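Local coordinates for protein ParA (Salmonella enterica subsp. enterica serovar Newport str. SL317, PDB 3EZF) that probably acts as an ATPase in plasmid partition and, in its ADP-bound form, as a DNA-binding regulator of transcription, at residues 183-187 with 188-192; 228-232 with 233-237; 261-264 with 265-269; 100-104 with 105-109. One frame throughout, in Å; residues are numbered along the deposited sequence.

Contact 1 (183-187 with 188-192). Unlike the reference sequence in segment 183-187: Asn184 (reference Asp).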
loop_
_atom_site.group_PDB
_atom_site.type_symbol
_atom_site.label_atom_id
_atom_site.label_comp_id
_atom_site.label_asym_id
_atom_site.label_seq_id
_atom_site.Cartn_x
_atom_site.Cartn_y
_atom_site.Cartn_z
ATOM N N ASN A 183 19.845 10.004 -14.120
ATOM C CA ASN A 183 20.730 11.147 -14.310
ATOM C C ASN A 183 22.225 10.853 -14.326
ATOM O O ASN A 183 23.034 11.780 -14.263
ATOM C CB ASN A 183 20.443 12.217 -13.261
ATOM C CG ASN A 183 19.003 12.651 -13.266
ATOM O OD1 ASN A 183 18.390 12.772 -14.321
ATOM N ND2 ASN A 183 18.455 12.900 -12.083
ATOM N N ASN A 184 22.599 9.583 -14.418
ATOM C CA ASN A 184 24.013 9.221 -14.448
ATOM C C ASN A 184 24.866 10.147 -13.550
ATOM O O ASN A 184 25.856 10.722 -14.004
ATOM C CB ASN A 184 24.514 9.296 -15.888
ATOM C CG ASN A 184 25.732 8.440 -16.127
ATOM O OD1 ASN A 184 26.450 8.091 -15.198
ATOM N ND2 ASN A 184 25.979 8.103 -17.385
ATOM N N LEU A 185 24.466 10.293 -12.285
ATOM C CA LEU A 185 25.184 11.134 -11.326
ATOM C C LEU A 185 26.530 10.542 -10.954
ATOM O O LEU A 185 26.833 9.394 -11.290
ATOM C CB LEU A 185 24.366 11.313 -10.057
ATOM C CG LEU A 185 22.949 11.841 -10.252
ATOM C CD1 LEU A 185 22.359 12.179 -8.875
ATOM C CD2 LEU A 185 22.974 13.065 -11.152
ATOM N N ASP A 186 27.319 11.334 -10.234
ATOM C CA ASP A 186 28.663 10.948 -9.803
ATOM C C ASP A 186 28.687 10.681 -8.306
ATOM O O ASP A 186 27.793 11.106 -7.573
ATOM C CB ASP A 186 29.641 12.075 -10.136
ATOM C CG ASP A 186 29.175 13.422 -9.584
ATOM O OD1 ASP A 186 29.627 13.825 -8.490
ATOM O OD2 ASP A 186 28.330 14.072 -10.237
ATOM N N ALA A 187 29.727 9.995 -7.849
ATOM C CA ALA A 187 29.846 9.662 -6.436
ATOM C C ALA A 187 29.582 10.834 -5.491
ATOM O O ALA A 187 28.849 10.710 -4.511
ATOM C CB ALA A 187 31.217 9.073 -6.168
ATOM N N GLU A 188 30.172 11.978 -5.795
ATOM C CA GLU A 188 30.029 13.163 -4.961
ATOM C C GLU A 188 28.596 13.669 -4.902
ATOM O O GLU A 188 28.076 13.953 -3.827
ATOM C CB GLU A 188 30.939 14.274 -5.488
ATOM C CG GLU A 188 32.332 13.792 -5.906
ATOM C CD GLU A 188 32.298 12.791 -7.072
ATOM O OE1 GLU A 188 31.981 13.193 -8.222
ATOM O OE2 GLU A 188 32.583 11.595 -6.828
ATOM N N THR A 189 27.961 13.787 -6.063
ATOM C CA THR A 189 26.590 14.272 -6.121
ATOM C C THR A 189 25.678 13.426 -5.235
ATOM O O THR A 189 24.897 13.968 -4.453
ATOM C CB THR A 189 26.032 14.267 -7.581
ATOM O OG1 THR A 189 26.900 15.021 -8.442
ATOM C CG2 THR A 189 24.633 14.888 -7.618
ATOM N N LEU A 190 25.771 12.105 -5.349
ATOM C CA LEU A 190 24.927 11.232 -4.535
ATOM C C LEU A 190 25.192 11.482 -3.056
ATOM O O LEU A 190 24.279 11.535 -2.236
ATOM C CB LEU A 190 25.212 9.775 -4.870
ATOM C CG LEU A 190 24.754 9.385 -6.269
ATOM C CD1 LEU A 190 25.632 8.276 -6.803
ATOM C CD2 LEU A 190 23.288 8.981 -6.225
ATOM N N ARG A 191 26.468 11.664 -2.746
ATOM C CA ARG A 191 26.957 11.907 -1.395
ATOM C C ARG A 191 26.439 13.175 -0.706
ATOM O O ARG A 191 25.741 13.102 0.302
ATOM C CB ARG A 191 28.488 11.939 -1.444
ATOM C CG ARG A 191 29.193 11.921 -0.109
ATOM C CD ARG A 191 30.701 11.910 -0.313
ATOM N NE ARG A 191 31.084 11.052 -1.435
ATOM C CZ ARG A 191 32.159 10.268 -1.457
ATOM N NH1 ARG A 191 32.973 10.215 -0.410
ATOM N NH2 ARG A 191 32.430 9.541 -2.531
ATOM N N LYS A 192 26.783 14.337 -1.254
ATOM C CA LYS A 192 26.392 15.609 -0.646
ATOM C C LYS A 192 25.072 16.199 -1.119
ATOM O O LYS A 192 24.682 17.268 -0.661
ATOM C CB LYS A 192 27.497 16.654 -0.858
ATOM C CG LYS A 192 28.908 16.182 -0.524
ATOM C CD LYS A 192 29.538 15.390 -1.665
ATOM C CE LYS A 192 31.016 15.103 -1.378
ATOM N NZ LYS A 192 31.712 14.309 -2.445
#
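From Asp186 the backbone turns into a helix, and the first turn is tied by Leu190 N to Asp186 O at 3.2 Å and by Arg191 N to Ala187 O at 3.1 Å. Asp186 is the N-cap. Its CG stands between the backbone N and the carbonyl carbon (chi1 53°), and this swings the carboxylate back over the start of the helix. There OD1 of Asp186 accepts from Thr189 N at 2.9 Å, the N-H arriving from well above the carboxylate plane (55° out of it). The other oxygen, Asp186 OD2, is the acceptor for the Thr189 hydroxyl OG1, though the modelled length of that bond is doubtful. The cap thus takes up an N-H of the first turn, and its negative charge would probably interact favourably with the helix N terminus.

On the apolar flank, Leu185 reaches across the cap in a hydrophobic staple: its CD1 lies 4.3 Å from Leu190 CD2, and the same Leu185 methyl touches Thr189 CG2 at 3.8 Å, the two side chains crossing at about a right angle. Arg191 bends at its third torsion, which brings the guanidinium beside Ala187, with NH2 of Arg191 3.9 Å from Ala187 CB.

Leu185 also rests on Glu175, ahead of helix 177-182, while Leu190 packs on Arg243 and Val244, just beyond helix 235-241. Helix 187-194 then leads toward strand 203-206, at one edge of the parallel sheet within this chain.

Contact 2 (228-232 with 233-237). Unlike the reference sequence in segment 228-232: Gln230 (reference Met), Asn231 (reference Lys), Gln232 (reference Pro). Unlike the reference sequence in segment 233-237: Tyr233 (reference Ser), Ile235 (reference Val).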
loop_
_atom_site.group_PDB
_atom_site.type_symbol
_atom_site.label_atom_id
_atom_site.label_comp_id
_atom_site.label_asym_id
_atom_site.label_seq_id
_atom_site.Cartn_x
_atom_site.Cartn_y
_atom_site.Cartn_z
ATOM N N PRO A 228 21.795 5.696 -23.253
ATOM C CA PRO A 228 21.991 4.979 -24.519
ATOM C C PRO A 228 22.800 3.700 -24.331
ATOM O O PRO A 228 23.753 3.663 -23.550
ATOM C CB PRO A 228 22.734 5.999 -25.371
ATOM C CG PRO A 228 23.544 6.754 -24.339
ATOM C CD PRO A 228 22.489 6.995 -23.284
ATOM N N GLY A 229 22.408 2.652 -25.045
ATOM C CA GLY A 229 23.118 1.390 -24.956
ATOM C C GLY A 229 23.198 0.771 -23.581
ATOM O O GLY A 229 23.886 -0.224 -23.411
ATOM N N GLN A 230 22.496 1.344 -22.608
ATOM C CA GLN A 230 22.489 0.844 -21.233
ATOM C C GLN A 230 21.476 -0.279 -21.028
ATOM O O GLN A 230 20.440 -0.312 -21.682
ATOM C CB GLN A 230 22.144 1.980 -20.271
ATOM C CG GLN A 230 23.314 2.777 -19.769
ATOM C CD GLN A 230 24.204 1.957 -18.871
ATOM O OE1 GLN A 230 25.123 2.485 -18.250
ATOM N NE2 GLN A 230 23.938 0.653 -18.795
ATOM N N ASN A 231 21.771 -1.186 -20.102
ATOM C CA ASN A 231 20.878 -2.300 -19.796
ATOM C C ASN A 231 19.896 -1.840 -18.729
ATOM O O ASN A 231 20.288 -1.552 -17.607
ATOM C CB ASN A 231 21.681 -3.486 -19.275
ATOM C CG ASN A 231 20.810 -4.681 -18.966
ATOM O OD1 ASN A 231 21.076 -5.792 -19.424
ATOM N ND2 ASN A 231 19.756 -4.461 -18.185
ATOM N N GLN A 232 18.618 -1.800 -19.068
ATOM C CA GLN A 232 17.608 -1.321 -18.137
ATOM C C GLN A 232 17.561 -1.980 -16.779
ATOM O O GLN A 232 16.990 -1.420 -15.856
ATOM C CB GLN A 232 16.218 -1.425 -18.758
ATOM C CG GLN A 232 15.786 -2.842 -19.025
ATOM C CD GLN A 232 14.418 -2.916 -19.625
ATOM O OE1 GLN A 232 14.114 -3.860 -20.348
ATOM N NE2 GLN A 232 13.570 -1.925 -19.324
ATOM N N TYR A 233 18.145 -3.162 -16.644
ATOM C CA TYR A 233 18.092 -3.862 -15.361
ATOM C C TYR A 233 19.406 -3.888 -14.587
ATOM O O TYR A 233 19.540 -4.614 -13.608
ATOM C CB TYR A 233 17.559 -5.296 -15.568
ATOM C CG TYR A 233 16.160 -5.338 -16.164
ATOM C CD1 TYR A 233 15.842 -6.224 -17.197
ATOM C CD2 TYR A 233 15.155 -4.476 -15.702
ATOM C CE1 TYR A 233 14.564 -6.249 -17.754
ATOM C CE2 TYR A 233 13.872 -4.496 -16.252
ATOM C CZ TYR A 233 13.583 -5.382 -17.278
ATOM O OH TYR A 233 12.317 -5.397 -17.828
ATOM N N GLU A 234 20.374 -3.088 -15.016
ATOM C CA GLU A 234 21.658 -3.032 -14.336
ATOM C C GLU A 234 21.964 -1.607 -13.914
ATOM O O GLU A 234 23.041 -1.339 -13.383
ATOM C CB GLU A 234 22.785 -3.524 -15.241
ATOM C CG GLU A 234 22.622 -4.940 -15.760
ATOM C CD GLU A 234 23.834 -5.427 -16.568
ATOM O OE1 GLU A 234 24.655 -4.587 -16.994
ATOM O OE2 GLU A 234 23.965 -6.653 -16.788
ATOM N N ILE A 235 21.025 -0.691 -14.149
ATOM C CA ILE A 235 21.236 0.709 -13.789
ATOM C C ILE A 235 21.465 0.906 -12.294
ATOM O O ILE A 235 22.398 1.593 -11.902
ATOM C CB ILE A 235 20.051 1.609 -14.195
ATOM C CG1 ILE A 235 19.587 1.295 -15.620
ATOM C CG2 ILE A 235 20.482 3.062 -14.101
ATOM C CD1 ILE A 235 20.687 1.377 -16.657
ATOM N N LEU A 236 20.613 0.303 -11.465
ATOM C CA LEU A 236 20.730 0.428 -10.006
ATOM C C LEU A 236 22.137 0.092 -9.500
ATOM O O LEU A 236 22.670 0.800 -8.669
ATOM C CB LEU A 236 19.702 -0.480 -9.293
ATOM C CG LEU A 236 19.221 -0.141 -7.869
ATOM C CD1 LEU A 236 18.703 -1.405 -7.220
ATOM C CD2 LEU A 236 20.321 0.430 -7.022
ATOM N N ARG A 237 22.736 -0.984 -10.000
ATOM C CA ARG A 237 24.067 -1.376 -9.551
ATOM C C ARG A 237 25.138 -0.448 -10.091
ATOM O O ARG A 237 26.127 -0.186 -9.424
ATOM C CB ARG A 237 24.399 -2.811 -9.999
ATOM C CG ARG A 237 24.800 -3.802 -8.879
ATOM C CD ARG A 237 26.141 -3.549 -8.167
ATOM N NE ARG A 237 26.158 -4.284 -6.891
ATOM C CZ ARG A 237 27.216 -4.460 -6.091
ATOM N NH1 ARG A 237 28.409 -3.964 -6.400
ATOM N NH2 ARG A 237 27.074 -5.139 -4.959
#
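Gln230 meets the coming helix through its aliphatic part, with CB 3.9 Å from Ile235 CD1; the same Gln230 also touches Val223 of helix 219-226. Next along, Asn231 does two jobs. Its carbonyl O accepts from Glu234 N at 3.0 Å, in a nearly straight N-H...O bond (167°) whose donor sits above the carbonyl plane. Its side chain, with CG anti to the backbone N, crosses that of Glu234 so that amide and carboxylate lie flat on one another, planes 7° apart, and Asn231 CG comes 3.7 Å from Glu234 CG.

The bond from Glu234 N closes a type I beta turn with Gln232 and Tyr233 at its corners, and this turn delivers the chain to helix 235-241, for which Glu234 is the N-cap residue.

At the first corner, Gln232 runs alongside its neighbour's ring. CG of Gln232 stands 3.5 Å from the Tyr233 ring centroid, directly over the face, a CH-pi contact, and the extended chain beyond CG carries the amide out nearly parallel to the ring. Tyr233 also packs on Leu264 and Glu304. The Gln232 carbonyl O accepts a hydrogen bond from Trp219 NE1 of helix 219-226, and the Ile235 side chain also touches Trp219.

Contact 3 (261-264 with 265-269)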
loop_
_atom_site.group_PDB
_atom_site.type_symbol
_atom_site.label_atom_id
_atom_site.label_comp_id
_atom_site.label_asym_id
_atom_site.label_seq_id
_atom_site.Cartn_x
_atom_site.Cartn_y
_atom_site.Cartn_z
ATOM N N PRO A 261 10.434 -2.748 -13.651
ATOM C CA PRO A 261 11.771 -2.170 -13.787
ATOM C C PRO A 261 12.470 -1.916 -12.452
ATOM O O PRO A 261 13.661 -2.148 -12.337
ATOM C CB PRO A 261 11.522 -0.907 -14.602
ATOM C CG PRO A 261 10.068 -0.594 -14.344
ATOM C CD PRO A 261 9.428 -1.928 -14.349
ATOM N N PHE A 262 11.743 -1.472 -11.435
ATOM C CA PHE A 262 12.381 -1.231 -10.146
ATOM C C PHE A 262 12.675 -2.549 -9.446
ATOM O O PHE A 262 13.782 -2.744 -8.939
ATOM C CB PHE A 262 11.501 -0.338 -9.257
ATOM C CG PHE A 262 11.334 1.076 -9.780
ATOM C CD1 PHE A 262 10.461 1.964 -9.160
ATOM C CD2 PHE A 262 12.041 1.515 -10.900
ATOM C CE1 PHE A 262 10.297 3.258 -9.643
ATOM C CE2 PHE A 262 11.878 2.811 -11.387
ATOM C CZ PHE A 262 11.002 3.678 -10.756
ATOM N N LEU A 263 11.687 -3.448 -9.419
ATOM C CA LEU A 263 11.843 -4.773 -8.801
ATOM C C LEU A 263 13.023 -5.499 -9.455
ATOM O O LEU A 263 13.921 -5.997 -8.774
ATOM C CB LEU A 263 10.589 -5.611 -9.025
ATOM C CG LEU A 263 10.100 -6.577 -7.945
ATOM C CD1 LEU A 263 11.229 -7.430 -7.423
ATOM C CD2 LEU A 263 9.488 -5.763 -6.824
ATOM N N LEU A 264 12.992 -5.551 -10.787
ATOM C CA LEU A 264 14.025 -6.190 -11.595
ATOM C C LEU A 264 15.412 -5.603 -11.299
ATOM O O LEU A 264 16.384 -6.341 -11.121
ATOM C CB LEU A 264 13.696 -6.032 -13.086
ATOM C CG LEU A 264 12.729 -6.966 -13.839
ATOM C CD1 LEU A 264 13.439 -8.242 -14.187
ATOM C CD2 LEU A 264 11.500 -7.251 -13.024
ATOM N N ASN A 265 15.510 -4.279 -11.253
ATOM C CA ASN A 265 16.780 -3.632 -10.959
ATOM C C ASN A 265 17.194 -4.014 -9.550
ATOM O O ASN A 265 18.371 -4.284 -9.303
ATOM C CB ASN A 265 16.663 -2.111 -11.089
ATOM C CG ASN A 265 17.180 -1.599 -12.422
ATOM O OD1 ASN A 265 18.378 -1.626 -12.696
ATOM N ND2 ASN A 265 16.274 -1.139 -13.258
ATOM N N GLY A 266 16.237 -4.045 -8.625
ATOM C CA GLY A 266 16.562 -4.431 -7.264
ATOM C C GLY A 266 17.162 -5.833 -7.188
ATOM O O GLY A 266 18.273 -6.013 -6.707
ATOM N N LEU A 267 16.421 -6.830 -7.654
ATOM C CA LEU A 267 16.905 -8.200 -7.633
ATOM C C LEU A 267 18.234 -8.338 -8.341
ATOM O O LEU A 267 19.069 -9.152 -7.945
ATOM C CB LEU A 267 15.918 -9.132 -8.330
ATOM C CG LEU A 267 14.617 -9.496 -7.636
ATOM C CD1 LEU A 267 13.917 -10.527 -8.464
ATOM C CD2 LEU A 267 14.898 -10.045 -6.251
ATOM N N ALA A 268 18.418 -7.551 -9.397
ATOM C CA ALA A 268 19.638 -7.608 -10.211
ATOM C C ALA A 268 20.915 -7.035 -9.592
ATOM O O ALA A 268 21.986 -7.175 -10.169
ATOM C CB ALA A 268 19.373 -6.931 -11.573
ATOM N N ALA A 269 20.816 -6.408 -8.426
ATOM C CA ALA A 269 21.980 -5.794 -7.805
ATOM C C ALA A 269 22.208 -6.250 -6.388
ATOM O O ALA A 269 23.216 -5.890 -5.774
ATOM C CB ALA A 269 21.823 -4.285 -7.820
#
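Leu263 runs side by side with Leu267, one turn further along the helix, and overlaps it with its CD1, 4.0 Å from Leu267 CG. Along the same turn the backbone is bonded in the regular helical way: Leu267 N reaches Leu263 O at 2.9 Å in a bond close to straight (171°), and Gly266 N reaches Phe262 O at 2.8 Å.

The polar feature is Asn265. Its backbone N gives the expected helical bond to Pro261 O at 3.0 Å, and its side chain curls back so that ND2 donates to the same carbonyl oxygen, Asn265 ND2 to Pro261 O being 2.9 Å. The two donors come at that oxygen from opposite faces of the carbonyl plane, so one acceptor is gripped twice by one residue.

Helix 261-267 belongs to a beta-alpha-beta crossover of the P-loop NTPase-like domain: it joins strand 250-254 to strand 272-277, which lie on either side of strand 112-116 in the parallel sheet. The buried Asn265 amide has partners beyond this helix as well. Its ND2 donates to Gln232 O and its OD1 accepts from Leu236 N, which fixes the rotation of the amide and ties this helix to the start of helix 235-241.

Other faces of the helix meet other helices. Phe262 packs on Leu154 and on Asp212 and Ala216 of helix 212-216, Leu264 leans on Gln300 and Leu301 of helix 294-303, and Leu267 meets Met297 of that same helix. Ala268 N in turn bonds to Leu264 O at 2.9 Å.

Contact 4 (100-104 with 105-109). With SO4 (sulfate ion), chain B.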
loop_
_atom_site.group_PDB
_atom_site.type_symbol
_atom_site.label_atom_id
_atom_site.label_comp_id
_atom_site.label_asym_id
_atom_site.label_seq_id
_atom_site.Cartn_x
_atom_site.Cartn_y
_atom_site.Cartn_z
ATOM N N LYS A 100 41.203 -0.263 19.817
ATOM C CA LYS A 100 41.596 -0.932 18.583
ATOM C C LYS A 100 40.788 -2.178 18.227
ATOM O O LYS A 100 41.355 -3.184 17.802
ATOM C CB LYS A 100 43.090 -1.268 18.608
ATOM C CG LYS A 100 43.967 -0.086 18.214
ATOM C CD LYS A 100 45.410 -0.483 17.969
ATOM C CE LYS A 100 46.177 -0.732 19.261
ATOM N NZ LYS A 100 47.609 -1.085 18.963
ATOM N N ILE A 101 39.467 -2.104 18.394
ATOM C CA ILE A 101 38.585 -3.224 18.061
ATOM C C ILE A 101 38.070 -2.988 16.646
ATOM O O ILE A 101 37.328 -2.036 16.390
ATOM C CB ILE A 101 37.395 -3.309 19.026
ATOM C CG1 ILE A 101 37.900 -3.570 20.442
ATOM C CG2 ILE A 101 36.453 -4.412 18.592
ATOM C CD1 ILE A 101 36.848 -3.370 21.500
ATOM N N PRO A 102 38.442 -3.866 15.708
ATOM C CA PRO A 102 38.019 -3.736 14.308
ATOM C C PRO A 102 36.542 -3.429 14.075
ATOM O O PRO A 102 35.665 -4.001 14.731
ATOM C CB PRO A 102 38.446 -5.072 13.692
ATOM C CG PRO A 102 38.355 -6.018 14.846
ATOM C CD PRO A 102 38.977 -5.214 15.967
ATOM N N LYS A 103 36.285 -2.512 13.143
ATOM C CA LYS A 103 34.921 -2.116 12.757
ATOM C C LYS A 103 34.439 -3.053 11.657
ATOM O O LYS A 103 35.233 -3.757 11.035
ATOM C CB LYS A 103 34.894 -0.692 12.192
ATOM C CG LYS A 103 35.247 0.390 13.165
ATOM C CD LYS A 103 35.734 1.636 12.432
ATOM C CE LYS A 103 36.216 2.725 13.400
ATOM N NZ LYS A 103 35.141 3.256 14.287
ATOM N N TYR A 104 33.141 -3.034 11.394
ATOM C CA TYR A 104 32.577 -3.891 10.366
ATOM C C TYR A 104 33.219 -3.653 8.998
ATOM O O TYR A 104 33.358 -4.575 8.188
ATOM C CB TYR A 104 31.068 -3.687 10.287
ATOM C CG TYR A 104 30.404 -4.710 9.409
ATOM C CD1 TYR A 104 30.308 -4.513 8.029
ATOM C CD2 TYR A 104 29.902 -5.900 9.948
ATOM C CE1 TYR A 104 29.737 -5.472 7.206
ATOM C CE2 TYR A 104 29.329 -6.867 9.133
ATOM C CZ TYR A 104 29.246 -6.648 7.761
ATOM O OH TYR A 104 28.695 -7.610 6.940
ATOM N N ARG A 105 33.628 -2.417 8.751
ATOM C CA ARG A 105 34.257 -2.071 7.481
ATOM C C ARG A 105 35.715 -2.561 7.402
ATOM O O ARG A 105 36.412 -2.303 6.429
ATOM C CB ARG A 105 34.226 -0.554 7.286
ATOM C CG ARG A 105 35.251 0.159 8.113
ATOM C CD ARG A 105 35.021 1.642 8.140
ATOM N NE ARG A 105 33.848 1.993 8.932
ATOM C CZ ARG A 105 33.546 3.237 9.283
ATOM N NH1 ARG A 105 34.341 4.221 8.901
ATOM N NH2 ARG A 105 32.462 3.500 10.003
ATOM N N ASP A 106 36.183 -3.256 8.432
ATOM C CA ASP A 106 37.554 -3.757 8.435
ATOM C C ASP A 106 37.594 -5.265 8.156
ATOM O O ASP A 106 38.654 -5.838 7.903
ATOM C CB ASP A 106 38.219 -3.463 9.788
ATOM C CG ASP A 106 38.452 -1.979 10.017
ATOM O OD1 ASP A 106 37.977 -1.444 11.039
ATOM O OD2 ASP A 106 39.118 -1.340 9.178
ATOM N N ILE A 107 36.432 -5.900 8.193
ATOM C CA ILE A 107 36.343 -7.331 7.962
ATOM C C ILE A 107 35.811 -7.634 6.580
ATOM O O ILE A 107 36.340 -8.498 5.875
ATOM C CB ILE A 107 35.394 -7.998 8.985
ATOM C CG1 ILE A 107 36.065 -8.078 10.347
ATOM C CG2 ILE A 107 34.971 -9.372 8.492
ATOM C CD1 ILE A 107 36.566 -6.761 10.835
ATOM N N HIS A 108 34.768 -6.908 6.191
ATOM C CA HIS A 108 34.114 -7.139 4.910
ATOM C C HIS A 108 34.396 -6.147 3.791
ATOM O O HIS A 108 34.476 -4.941 4.030
ATOM C CB HIS A 108 32.611 -7.192 5.144
ATOM C CG HIS A 108 32.199 -8.177 6.190
ATOM N ND1 HIS A 108 32.078 -9.530 5.942
ATOM C CD2 HIS A 108 31.884 -8.006 7.492
ATOM C CE1 HIS A 108 31.699 -10.143 7.048
ATOM N NE2 HIS A 108 31.573 -9.243 8.003
ATOM N N LYS A 109 34.546 -6.659 2.567
ATOM C CA LYS A 109 34.750 -5.778 1.424
ATOM C C LYS A 109 33.456 -4.979 1.359
ATOM O O LYS A 109 32.476 -5.332 2.031
ATOM C CB LYS A 109 34.972 -6.562 0.129
ATOM C CG LYS A 109 36.419 -6.979 -0.068
ATOM C CD LYS A 109 36.635 -7.575 -1.442
ATOM C CE LYS A 109 38.048 -8.131 -1.583
ATOM N NZ LYS A 109 38.235 -8.786 -2.911
HETATM S S SO4 B . 34.335 -10.608 3.269
HETATM O O1 SO4 B . 35.745 -10.933 2.982
HETATM O O2 SO4 B . 33.490 -11.789 3.011
HETATM O O3 SO4 B . 33.900 -9.493 2.409
HETATM O O4 SO4 B . 34.209 -10.221 4.683
#
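Lys103 and Asp106 close a type I beta turn in the connection from helix 89-98 to strand 112-116 of the parallel sheet. Asp106 N donates to Lys103 O at 2.8 Å, and the turn is braced from the other direction by Lys103 N, which reaches Asp106 OD1 at 2.9 Å on its anti lone pair.

The packed side belongs to Tyr104. With CG anti to the backbone N (chi1 -170°), its ring forms an offset stack with His108, centroids 4.2 Å apart and planes at 28°, although the exact separation of the rings is doubtful at this resolution. Helix 378-400 holds both polar ends: Tyr104 OH bonds to Arg399 and Glu396, and His108 NE2 to Glu396. Phe250 meets the Tyr104 ring edge-to-face.

The other side is looser and more exposed. Pro102 CB brushes Ile107 CD1 at 3.8 Å. The aliphatic chain of Lys103 lies beside Arg105, its CD 4.0 Å above the guanidinium face of Arg105, while Lys103 NZ makes a salt bridge to Asp146. Ile107 CG2 covers the His108 face turned from Tyr104. A sulfate, probably from the crystallisation liquor, sits beside His108, and its O3 accepts from Lys109 N at 2.9 Å.

Overall arrangement
From the N terminus, contact 4 comes first, turning the chain between helix 89-98 and strand 112-116, the first of the parallel sheet along the chain, against helix 378-400. Contact 1 follows at the loop from helix 177-182 into helix 187-194, contact 2 at the loop into helix 235-241, and contact 3 within helix 261-267. All four are local: contacts 2 and 4 close beta turns, contact 1 caps a helix and contact 3 is one helical stretch. They run in series, so none nests or crosses. Contacts 2 and 3 touch, tying helix 261-267 to the turn and start of helix 235-241 in the P-loop NTPase-like domain. Contact 4 stands about 26 to 32 Å from the others, centre to centre.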